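Local coordinates for protein lactate dehydrogenase (Eimeria maxima, PDB 6CT6) that probably catalyses the NADH-dependent interconversion of pyruvate and lactate, and holds NADH with the substrate analogue oxamate in its active site, at residues Asp35-Asp40 with Tyr72-Asn77; Ser161-Arg166 with Lys227-Asp232; Arg166-Cys171 with Asn220-Lys225. All blocks are in the same frame, centred on the assembly; numbering follows the deposited sequence.

How the contacts relate
Contact 1 belongs to the Rossmann-type NAD-binding domain; contacts 2 and 3 lie on the other side of the chain's centre, their centres about 31 and 39 Å from that of contact 1. Contacts 2 and 3 are successive levels of one helix pair, 157-172 with 216-237: their centres are about 8 Å apart, they share R166, and L164 CD1 meets I222 CG2 at 3.5 Å. Contacts 1 and 2 are buried and lead directly to ligands, the first through aromatic and apolar packing beside adenine, the second through a charged side chain reaching oxamate. Contact 3, partly buried and ending in an exposed lysine, is apolar helix packing, with a glucose bound beside one of its helices.

Contact 1 of 3, residues Asp35-Asp40 with Tyr72-Asn77; sequences DVVLFD and YECLTN. With NAI (1,4-dihydronicotinamide adenine dinucleotide), chain D.
F39 and Y72 form part of the adenine end of the NADH site in the Rossmann fold, where strand 35-39 leads to the cofactor and the 3-10 segment 72-75 packs beside it. The two rings meet obliquely, their centroids 4.7 Å apart and their planes inclined by 32°. F39 CZ lies over one face of the Y72 ring, toward its rim, and F39 CE2 approaches Y72 CE1 to 3.5 Å. With CG anti to the backbone N (chi1 168°), the F39 ring also turns an edge to the adenine, CE2 standing 3.2 Å from NAI N1A. Two residues earlier in the strand, at V37, CG2 touches C74 SG at 3.6 Å. The same sulfur lies 3.8 Å from F39 CB and meets the F39 ring obliquely in a sulfur-aromatic contact. V3 packs on both V37 and C74, while A117 of helix 104-121 touches Y72. Just past the strand, D40 receives both adenosine ribose hydroxyls, O3B on OD1 (2.8 Å) and O2B on OD2 (2.7 Å), the acidic grip characteristic of NAD-binding Rossmann domains. On the adenine itself, NAI N6A donates a nearly straight bond to Y72 OH, 3.2 Å long with 168° at the hydrogen.

Contact 2 of 3, residues Ser161-Arg166 with Lys227-Asp232; sequences SSRLRR and KQAGGD. With OXM (oxamic acid), chain F.
A229 is where segment 227-232 first meets segment 161-166, and its partner is R163: the methyl CB touches R163 CD at 3.6 Å and lies 3.9 Å from R163 NE, so the alanine packs alongside the last part of the arginine chain. That chain is extended from CG to NE, with CG anti to the carbonyl carbon (chi1 -62°), which carries the guanidinium past A229 toward the next residue. There A229 C and the amide nitrogen of G230 lie over one face of the guanidinium. R163 NH1 and G230 N are 3.7 Å apart, a packing contact without a hydrogen bond.

G230 also borders the bound oxamate. Its CA is 3.8 Å from OXM O2, and the absence of a side chain lets the carboxylate come this close to the helix. This is the substrate-carboxylate site of the lactate/malate dehydrogenase family, in which an arginine pairs with both acid oxygens. R163 does so through its edge: NH1 gives a bond of 3.0 Å to OXM O2 and NH2 one of 3.0 Å to OXM O3, each with 168° at the hydrogen. OXM C2 lies in the guanidinium plane, as a two-pronged grip requires. R100, H187 and N132 bind the ligand as well, and H55 of the second subunit packs on both R163 and A229.

Helix 216-237 is kinked here, since the amides of G230 and G231 make no bond to the preceding turn. The regular pattern resumes at D232, whose N reaches Q228 O at 2.8 Å, and whose OD1 forms a salt bridge with R235.

Contact 3 of 3, residues Arg166-Cys171 with Asn220-Lys225; sequences RMIADC and NNIYNK. With GLC (alpha-D-glucopyranose), chain E.
I222 and M167 have the most surface buried in this contact, and they meet where the two backbones come nearest, with their CA atoms 6.6 Å apart. M167 CB rests in the fork of the isoleucine, 3.9 Å from I222 CG1 and 4.0 Å from I222 CG2. A chi1 of -72° sets CG1 anti to the carbonyl carbon and CG2 anti to the backbone N, which turns both branches toward that methylene. Beyond the fork, I222 CD1 extends to I168 CD1 at 3.7 Å, the two side chains crossing at about a right angle. I168 also packs on V179 and I214.

The geometry is that of two antiparallel helices, 157-172 and 216-237, packed in the alpha/beta C-terminal domain. Their local axes approach to 10.4 Å, with 148° between N-to-C directions. No hydrogen bond links the two segments; the join is made mainly by apolar side-chain atoms, with the methionine sulfur and methyl against K225.

K225, one turn after I222, receives the rest of M167. The methionine runs out straight through chi2 and then bends at chi3 (-105°), which sets SD 3.6 Å from K225 CB and turns CE toward the lysine backbone, 3.8 Å from K225 C. The lysine takes part through its base: its amine leads away from segment 166-171 and makes a weak, long ion pair with D232.

Y223 directs its CB away from this interface, and its ring has the glucose ring oxygen over the centre of one face; E304 hydrogen-bonds the sugar. On helix 157-172, R166 NE forms a salt bridge with D170 OD2, 2.9 Å, on the syn side and somewhat out of the carboxylate plane; R166 NH1 and NH2 bind I64 and T65 of the second subunit.

Contact 1 of 3, residues Asp35-Asp40 with Tyr72-Asn77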
loop_
_atom_site.group_PDB
_atom_site.type_symbol
_atom_site.label_atom_id
_atom_site.label_comp_id
_atom_site.label_asym_id
_atom_site.label_seq_id
_atom_site.Cartn_x
_atom_site.Cartn_y
_atom_site.Cartn_z
ATOM N N ASP B 35 2.592 -5.101 16.045
ATOM C CA ASP B 35 1.148 -4.933 15.978
ATOM C C ASP B 35 0.804 -3.457 15.808
ATOM O O ASP B 35 1.562 -2.567 16.206
ATOM C CB ASP B 35 0.481 -5.510 17.227
ATOM C CG ASP B 35 0.438 -7.031 17.214
ATOM O OD1 ASP B 35 0.664 -7.636 16.142
ATOM O OD2 ASP B 35 0.166 -7.625 18.280
ATOM N N VAL B 36 -0.352 -3.202 15.198
ATOM C CA VAL B 36 -0.725 -1.871 14.731
ATOM C C VAL B 36 -2.145 -1.563 15.180
ATOM O O VAL B 36 -3.015 -2.440 15.147
ATOM C CB VAL B 36 -0.633 -1.771 13.192
ATOM C CG1 VAL B 36 -1.078 -0.395 12.701
ATOM C CG2 VAL B 36 0.771 -2.085 12.711
ATOM N N VAL B 37 -2.385 -0.318 15.588
ATOM C CA VAL B 37 -3.740 0.216 15.697
ATOM C C VAL B 37 -3.893 1.354 14.699
ATOM O O VAL B 37 -3.114 2.317 14.711
ATOM C CB VAL B 37 -4.090 0.681 17.124
ATOM C CG1 VAL B 37 -3.159 1.784 17.613
ATOM C CG2 VAL B 37 -5.542 1.154 17.155
ATOM N N LEU B 38 -4.890 1.230 13.831
ATOM C CA LEU B 38 -5.307 2.302 12.939
ATOM C C LEU B 38 -6.390 3.107 13.646
ATOM O O LEU B 38 -7.519 2.631 13.801
ATOM C CB LEU B 38 -5.830 1.729 11.626
ATOM C CG LEU B 38 -4.817 1.348 10.553
ATOM C CD1 LEU B 38 -5.503 0.495 9.504
ATOM C CD2 LEU B 38 -4.214 2.594 9.931
ATOM N N PHE B 39 -6.051 4.314 14.085
ATOM C CA PHE B 39 -6.993 5.180 14.773
ATOM C C PHE B 39 -7.471 6.281 13.836
ATOM O O PHE B 39 -6.683 6.852 13.077
ATOM C CB PHE B 39 -6.371 5.806 16.021
ATOM C CG PHE B 39 -7.197 6.913 16.603
ATOM C CD1 PHE B 39 -8.280 6.635 17.420
ATOM C CD2 PHE B 39 -6.900 8.232 16.319
ATOM C CE1 PHE B 39 -9.046 7.658 17.949
ATOM C CE2 PHE B 39 -7.661 9.259 16.844
ATOM C CZ PHE B 39 -8.735 8.971 17.657
ATOM N N ASP B 40 -8.766 6.577 13.897
ATOM C CA ASP B 40 -9.335 7.623 13.061
ATOM C C ASP B 40 -10.614 8.132 13.711
ATOM O O ASP B 40 -11.169 7.509 14.618
ATOM C CB ASP B 40 -9.608 7.115 11.643
ATOM C CG ASP B 40 -9.572 8.224 10.614
ATOM O OD1 ASP B 40 -8.569 8.309 9.879
ATOM O OD2 ASP B 40 -10.540 9.015 10.544
ATOM N N TYR B 72 -9.309 7.432 21.423
ATOM C CA TYR B 72 -7.932 7.773 21.762
ATOM C C TYR B 72 -7.305 6.797 22.751
ATOM O O TYR B 72 -6.076 6.672 22.777
ATOM C CB TYR B 72 -7.856 9.183 22.349
ATOM C CG TYR B 72 -7.905 10.306 21.338
ATOM C CD1 TYR B 72 -6.934 10.428 20.354
ATOM C CD2 TYR B 72 -8.907 11.266 21.391
ATOM C CE1 TYR B 72 -6.972 11.462 19.439
ATOM C CE2 TYR B 72 -8.954 12.302 20.483
ATOM C CZ TYR B 72 -7.986 12.394 19.513
ATOM O OH TYR B 72 -8.033 13.429 18.616
ATOM N N GLU B 73 -8.103 6.112 23.574
ATOM C CA GLU B 73 -7.508 5.201 24.547
ATOM C C GLU B 73 -6.805 4.025 23.885
ATOM O O GLU B 73 -6.085 3.290 24.570
ATOM C CB GLU B 73 -8.563 4.682 25.529
ATOM C CG GLU B 73 -9.473 3.599 24.981
ATOM C CD GLU B 73 -10.690 3.368 25.857
ATOM O OE1 GLU B 73 -10.512 3.012 27.042
ATOM O OE2 GLU B 73 -11.826 3.560 25.369
ATOM N N CYS B 74 -6.983 3.832 22.575
ATOM C CA CYS B 74 -6.233 2.809 21.863
ATOM C C CYS B 74 -4.741 3.111 21.822
ATOM O O CYS B 74 -3.957 2.216 21.488
ATOM C CB CYS B 74 -6.767 2.659 20.437
ATOM S SG CYS B 74 -6.222 3.947 19.276
ATOM N N LEU B 75 -4.335 4.341 22.149
ATOM C CA LEU B 75 -2.922 4.685 22.215
ATOM C C LEU B 75 -2.233 4.092 23.432
ATOM O O LEU B 75 -1.003 4.163 23.517
ATOM C CB LEU B 75 -2.746 6.204 22.233
ATOM C CG LEU B 75 -3.236 6.969 21.005
ATOM C CD1 LEU B 75 -3.065 8.466 21.205
ATOM C CD2 LEU B 75 -2.496 6.518 19.759
ATOM N N THR B 76 -2.983 3.513 24.368
ATOM C CA THR B 76 -2.377 2.984 25.581
ATOM C C THR B 76 -1.310 1.957 25.224
ATOM O O THR B 76 -1.572 0.999 24.490
ATOM C CB THR B 76 -3.444 2.356 26.481
ATOM O OG1 THR B 76 -4.429 3.339 26.817
ATOM C CG2 THR B 76 -2.818 1.818 27.766
ATOM N N ASN B 77 -0.101 2.176 25.739
ATOM C CA ASN B 77 1.036 1.271 25.600
ATOM C C ASN B 77 1.665 1.314 24.213
ATOM O O ASN B 77 2.385 0.381 23.841
ATOM C CB ASN B 77 0.655 -0.175 25.938
ATOM C CG ASN B 77 0.277 -0.349 27.391
ATOM O OD1 ASN B 77 0.749 0.384 28.260
ATOM N ND2 ASN B 77 -0.579 -1.328 27.666
HETATM P PA NAI D . -6.018 11.601 4.349
HETATM O O1A NAI D . -7.114 12.642 4.305
HETATM O O2A NAI D . -6.083 10.409 3.423
HETATM O O5B NAI D . -5.944 11.055 5.859
HETATM C C5B NAI D . -6.089 11.941 6.965
HETATM C C4B NAI D . -6.931 11.235 8.014
HETATM O O4B NAI D . -6.867 11.899 9.278
HETATM C C3B NAI D . -8.406 11.185 7.625
HETATM O O3B NAI D . -8.815 9.822 7.491
HETATM C C2B NAI D . -9.133 11.873 8.764
HETATM O O2B NAI D . -10.392 11.271 9.067
HETATM C C1B NAI D . -8.135 11.690 9.891
HETATM N N9A NAI D . -8.330 12.572 11.063
HETATM C C8A NAI D . -8.863 13.809 11.132
HETATM N N7A NAI D . -8.854 14.249 12.420
HETATM C C5A NAI D . -8.315 13.279 13.183
HETATM C C6A NAI D . -8.001 13.068 14.610
HETATM N N6A NAI D . -8.270 14.018 15.529
HETATM N N1A NAI D . -7.434 11.894 14.969
HETATM C C2A NAI D . -7.152 10.928 14.072
HETATM N N3A NAI D . -7.413 11.056 12.764
HETATM C C4A NAI D . -7.979 12.181 12.277
HETATM O O3 NAI D . -4.601 12.355 4.154
HETATM P PN NAI D . -3.195 11.635 3.808
HETATM O O1N NAI D . -3.071 11.515 2.308
HETATM O O2N NAI D . -3.040 10.411 4.679
HETATM O O5D NAI D . -2.156 12.766 4.296
HETATM C C5D NAI D . -2.104 13.108 5.676
HETATM C C4D NAI D . -1.198 14.305 5.931
HETATM O O4D NAI D . 0.147 14.037 5.514
HETATM C C3D NAI D . -1.664 15.528 5.156
HETATM O O3D NAI D . -1.597 16.670 6.013
HETATM C C2D NAI D . -0.666 15.646 4.027
HETATM O O2D NAI D . -0.526 16.979 3.535
HETATM C C1D NAI D . 0.589 15.143 4.721
HETATM N N1N NAI D . 1.714 14.768 3.854
HETATM C C2N NAI D . 2.922 15.021 4.359
HETATM C C3N NAI D . 4.085 14.720 3.686
HETATM C C7N NAI D . 5.382 15.064 4.357
HETATM O O7N NAI D . 5.377 15.347 5.545
HETATM N N7N NAI D . 6.506 15.073 3.652
HETATM C C4N NAI D . 4.052 14.073 2.328
HETATM C C5N NAI D . 2.681 13.844 1.878
HETATM C C6N NAI D . 1.575 14.188 2.655
#

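Contact 2 of 3, residues Ser161-Arg166 with Lys227-Asp232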
loop_
_atom_site.group_PDB
_atom_site.type_symbol
_atom_site.label_atom_id
_atom_site.label_comp_id
_atom_site.label_asym_id
_atom_site.label_seq_id
_atom_site.Cartn_x
_atom_site.Cartn_y
_atom_site.Cartn_z
ATOM N N SER B 161 14.594 13.858 0.089
ATOM C CA SER B 161 15.896 13.322 -0.296
ATOM C C SER B 161 15.756 12.143 -1.252
ATOM O O SER B 161 16.561 11.989 -2.180
ATOM C CB SER B 161 16.677 12.903 0.947
ATOM O OG SER B 161 16.936 14.015 1.787
ATOM N N SER B 162 14.744 11.293 -1.042
ATOM C CA SER B 162 14.573 10.134 -1.912
ATOM C C SER B 162 14.260 10.554 -3.339
ATOM O O SER B 162 14.622 9.848 -4.288
ATOM C CB SER B 162 13.465 9.225 -1.384
ATOM O OG SER B 162 12.182 9.760 -1.677
ATOM N N ARG B 163 13.594 11.696 -3.510
ATOM C CA ARG B 163 13.266 12.177 -4.846
ATOM C C ARG B 163 14.502 12.734 -5.542
ATOM O O ARG B 163 14.749 12.446 -6.719
ATOM C CB ARG B 163 12.158 13.226 -4.744
ATOM C CG ARG B 163 10.868 12.657 -4.161
ATOM C CD ARG B 163 9.891 13.730 -3.725
ATOM N NE ARG B 163 8.541 13.191 -3.557
ATOM C CZ ARG B 163 7.547 13.828 -2.945
ATOM N NH1 ARG B 163 7.740 15.032 -2.423
ATOM N NH2 ARG B 163 6.353 13.257 -2.847
ATOM N N LEU B 164 15.291 13.540 -4.827
ATOM C CA LEU B 164 16.592 13.955 -5.338
ATOM C C LEU B 164 17.426 12.750 -5.751
ATOM O O LEU B 164 17.995 12.718 -6.848
ATOM C CB LEU B 164 17.330 14.776 -4.277
ATOM C CG LEU B 164 18.797 15.099 -4.572
ATOM C CD1 LEU B 164 18.933 15.899 -5.862
ATOM C CD2 LEU B 164 19.415 15.849 -3.404
ATOM N N ARG B 165 17.508 11.743 -4.874
ATOM C CA ARG B 165 18.369 10.594 -5.136
ATOM C C ARG B 165 17.889 9.794 -6.343
ATOM O O ARG B 165 18.706 9.304 -7.132
ATOM C CB ARG B 165 18.438 9.703 -3.896
ATOM C CG ARG B 165 19.137 10.343 -2.701
ATOM C CD ARG B 165 18.916 9.547 -1.422
ATOM N NE ARG B 165 19.229 8.128 -1.599
ATOM C CZ ARG B 165 18.365 7.123 -1.456
ATOM N NH1 ARG B 165 17.102 7.342 -1.107
ATOM N NH2 ARG B 165 18.776 5.880 -1.650
ATOM N N ARG B 166 16.572 9.644 -6.505
ATOM C CA ARG B 166 16.048 8.881 -7.635
ATOM C C ARG B 166 16.450 9.513 -8.960
ATOM O O ARG B 166 16.771 8.808 -9.923
ATOM C CB ARG B 166 14.522 8.780 -7.536
ATOM C CG ARG B 166 13.834 8.165 -8.760
ATOM C CD ARG B 166 14.021 6.659 -8.832
ATOM N NE ARG B 166 13.756 6.148 -10.175
ATOM C CZ ARG B 166 13.337 4.915 -10.449
ATOM N NH1 ARG B 166 13.112 4.044 -9.474
ATOM N NH2 ARG B 166 13.129 4.554 -11.707
ATOM N N LYS B 227 12.169 20.238 -5.804
ATOM C CA LYS B 227 11.250 21.131 -5.106
ATOM C C LYS B 227 9.825 20.986 -5.627
ATOM O O LYS B 227 8.864 21.214 -4.883
ATOM C CB LYS B 227 11.719 22.583 -5.248
ATOM C CG LYS B 227 13.124 22.849 -4.716
ATOM C CD LYS B 227 13.721 24.122 -5.310
ATOM C CE LYS B 227 13.107 25.378 -4.713
ATOM N NZ LYS B 227 13.983 25.982 -3.670
ATOM N N GLN B 228 9.667 20.602 -6.893
ATOM C CA GLN B 228 8.361 20.533 -7.539
ATOM C C GLN B 228 7.691 19.168 -7.426
ATOM O O GLN B 228 6.507 19.051 -7.763
ATOM C CB GLN B 228 8.495 20.887 -9.026
ATOM C CG GLN B 228 8.951 22.311 -9.290
ATOM C CD GLN B 228 9.554 22.483 -10.671
ATOM O OE1 GLN B 228 9.381 21.639 -11.550
ATOM N NE2 GLN B 228 10.279 23.578 -10.863
ATOM N N ALA B 229 8.408 18.142 -6.960
ATOM C CA ALA B 229 7.902 16.775 -7.066
ATOM C C ALA B 229 6.546 16.618 -6.388
ATOM O O ALA B 229 5.640 15.984 -6.942
ATOM C CB ALA B 229 8.906 15.798 -6.461
ATOM N N GLY B 230 6.391 17.170 -5.183
ATOM C CA GLY B 230 5.138 17.007 -4.466
ATOM C C GLY B 230 3.963 17.576 -5.233
ATOM O O GLY B 230 2.939 16.912 -5.411
ATOM N N GLY B 231 4.101 18.814 -5.709
ATOM C CA GLY B 231 3.046 19.413 -6.508
ATOM C C GLY B 231 2.827 18.687 -7.820
ATOM O O GLY B 231 1.695 18.577 -8.296
ATOM N N ASP B 232 3.907 18.183 -8.424
ATOM C CA ASP B 232 3.769 17.407 -9.654
ATOM C C ASP B 232 2.887 16.187 -9.434
ATOM O O ASP B 232 2.064 15.844 -10.291
ATOM C CB ASP B 232 5.145 16.978 -10.171
ATOM C CG ASP B 232 5.900 18.111 -10.838
ATOM O OD1 ASP B 232 5.252 19.098 -11.249
ATOM O OD2 ASP B 232 7.138 18.012 -10.961
HETATM C C1 OXM F . 3.447 16.598 0.044
HETATM N N1 OXM F . 2.153 16.731 -0.609
HETATM O O1 OXM F . 3.613 17.048 1.133
HETATM C C2 OXM F . 4.598 15.882 -0.666
HETATM O O2 OXM F . 5.736 16.415 -0.718
HETATM O O3 OXM F . 4.415 14.756 -1.197
#

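Contact 3 of 3, residues Arg166-Cys171 with Asn220-Lys225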
loop_
_atom_site.group_PDB
_atom_site.type_symbol
_atom_site.label_atom_id
_atom_site.label_comp_id
_atom_site.label_asym_id
_atom_site.label_seq_id
_atom_site.Cartn_x
_atom_site.Cartn_y
_atom_site.Cartn_z
ATOM N N ARG B 166 16.572 9.644 -6.505
ATOM C CA ARG B 166 16.048 8.881 -7.635
ATOM C C ARG B 166 16.450 9.513 -8.960
ATOM O O ARG B 166 16.771 8.808 -9.923
ATOM C CB ARG B 166 14.522 8.780 -7.536
ATOM C CG ARG B 166 13.834 8.165 -8.760
ATOM C CD ARG B 166 14.021 6.659 -8.832
ATOM N NE ARG B 166 13.756 6.148 -10.175
ATOM C CZ ARG B 166 13.337 4.915 -10.449
ATOM N NH1 ARG B 166 13.112 4.044 -9.474
ATOM N NH2 ARG B 166 13.129 4.554 -11.707
ATOM N N MET B 167 16.434 10.844 -9.029
ATOM C CA MET B 167 16.701 11.526 -10.291
ATOM C C MET B 167 18.177 11.448 -10.663
ATOM O O MET B 167 18.519 11.210 -11.826
ATOM C CB MET B 167 16.227 12.977 -10.191
ATOM C CG MET B 167 14.709 13.096 -10.135
ATOM S SD MET B 167 14.078 14.786 -10.130
ATOM C CE MET B 167 13.593 14.968 -8.415
ATOM N N ILE B 168 19.066 11.644 -9.688
ATOM C CA ILE B 168 20.494 11.443 -9.926
ATOM C C ILE B 168 20.753 10.009 -10.374
ATOM O O ILE B 168 21.492 9.760 -11.336
ATOM C CB ILE B 168 21.297 11.790 -8.659
ATOM C CG1 ILE B 168 21.160 13.280 -8.322
ATOM C CG2 ILE B 168 22.766 11.383 -8.804
ATOM C CD1 ILE B 168 21.830 14.227 -9.307
ATOM N N ALA B 169 20.145 9.044 -9.677
ATOM C CA ALA B 169 20.341 7.637 -10.009
ATOM C C ALA B 169 19.914 7.331 -11.439
ATOM O O ALA B 169 20.626 6.629 -12.168
ATOM C CB ALA B 169 19.572 6.761 -9.021
ATOM N N ASP B 170 18.751 7.838 -11.859
ATOM C CA ASP B 170 18.285 7.584 -13.219
ATOM C C ASP B 170 19.193 8.252 -14.245
ATOM O O ASP B 170 19.402 7.718 -15.341
ATOM C CB ASP B 170 16.846 8.075 -13.392
ATOM C CG ASP B 170 15.843 7.234 -12.626
ATOM O OD1 ASP B 170 16.188 6.096 -12.243
ATOM O OD2 ASP B 170 14.706 7.707 -12.415
ATOM N N CYS B 171 19.733 9.423 -13.912
ATOM C CA CYS B 171 20.600 10.132 -14.846
ATOM C C CYS B 171 21.917 9.385 -15.053
ATOM O O CYS B 171 22.377 9.219 -16.188
ATOM C CB CYS B 171 20.853 11.551 -14.336
ATOM S SG CYS B 171 21.688 12.631 -15.515
ATOM N N ASN B 220 20.869 21.419 -12.541
ATOM C CA ASN B 220 19.927 22.492 -12.241
ATOM C C ASN B 220 18.488 22.018 -12.380
ATOM O O ASN B 220 17.624 22.396 -11.579
ATOM C CB ASN B 220 20.176 23.695 -13.150
ATOM C CG ASN B 220 19.104 24.756 -13.006
ATOM O OD1 ASN B 220 19.145 25.572 -12.086
ATOM N ND2 ASN B 220 18.129 24.742 -13.911
ATOM N N ASN B 221 18.210 21.196 -13.392
ATOM C CA ASN B 221 16.851 20.701 -13.585
ATOM C C ASN B 221 16.420 19.821 -12.419
ATOM O O ASN B 221 15.271 19.897 -11.963
ATOM C CB ASN B 221 16.765 19.931 -14.901
ATOM C CG ASN B 221 15.335 19.679 -15.336
ATOM O OD1 ASN B 221 14.418 20.408 -14.958
ATOM N ND2 ASN B 221 15.138 18.642 -16.141
ATOM N N ILE B 222 17.333 18.988 -11.914
ATOM C CA ILE B 222 17.013 18.096 -10.805
ATOM C C ILE B 222 16.766 18.894 -9.533
ATOM O O ILE B 222 15.874 18.564 -8.740
ATOM C CB ILE B 222 18.141 17.063 -10.625
ATOM C CG1 ILE B 222 18.108 16.054 -11.779
ATOM C CG2 ILE B 222 18.037 16.365 -9.262
ATOM C CD1 ILE B 222 19.308 15.134 -11.835
ATOM N N TYR B 223 17.559 19.944 -9.308
ATOM C CA TYR B 223 17.325 20.836 -8.178
ATOM C C TYR B 223 15.904 21.384 -8.207
ATOM O O TYR B 223 15.204 21.385 -7.188
ATOM C CB TYR B 223 18.353 21.966 -8.212
ATOM C CG TYR B 223 18.201 23.026 -7.141
ATOM C CD1 TYR B 223 18.817 22.888 -5.906
ATOM C CD2 TYR B 223 17.467 24.181 -7.380
ATOM C CE1 TYR B 223 18.694 23.861 -4.931
ATOM C CE2 TYR B 223 17.336 25.159 -6.412
ATOM C CZ TYR B 223 17.953 24.994 -5.188
ATOM O OH TYR B 223 17.830 25.961 -4.217
ATOM N N ASN B 224 15.455 21.834 -9.380
ATOM C CA ASN B 224 14.104 22.370 -9.511
ATOM C C ASN B 224 13.064 21.265 -9.392
ATOM O O ASN B 224 12.060 21.417 -8.685
ATOM C CB ASN B 224 13.959 23.094 -10.850
ATOM C CG ASN B 224 14.812 24.341 -10.934
ATOM O OD1 ASN B 224 14.985 25.054 -9.946
ATOM N ND2 ASN B 224 15.354 24.609 -12.117
ATOM N N LYS B 225 13.279 20.147 -10.088
ATOM C CA LYS B 225 12.292 19.076 -10.069
ATOM C C LYS B 225 12.108 18.504 -8.669
ATOM O O LYS B 225 11.003 18.074 -8.319
ATOM C CB LYS B 225 12.686 17.983 -11.066
ATOM C CG LYS B 225 12.332 18.317 -12.522
ATOM C CD LYS B 225 10.812 18.378 -12.716
ATOM C CE LYS B 225 10.391 18.900 -14.085
ATOM N NZ LYS B 225 8.934 19.224 -14.089
HETATM C C1 GLC E . 21.253 26.421 -6.230
HETATM C C2 GLC E . 22.298 25.381 -5.694
HETATM C C3 GLC E . 23.272 24.959 -6.815
HETATM C C4 GLC E . 22.412 24.464 -7.947
HETATM C C5 GLC E . 21.749 25.703 -8.514
HETATM C C6 GLC E . 21.032 25.226 -9.791
HETATM O O1 GLC E . 21.792 27.710 -6.136
HETATM O O2 GLC E . 23.048 25.933 -4.645
HETATM O O3 GLC E . 24.063 23.894 -6.368
HETATM O O4 GLC E . 23.233 23.917 -8.945
HETATM O O5 GLC E . 20.791 26.166 -7.580
HETATM O O6 GLC E . 20.227 24.132 -9.444
#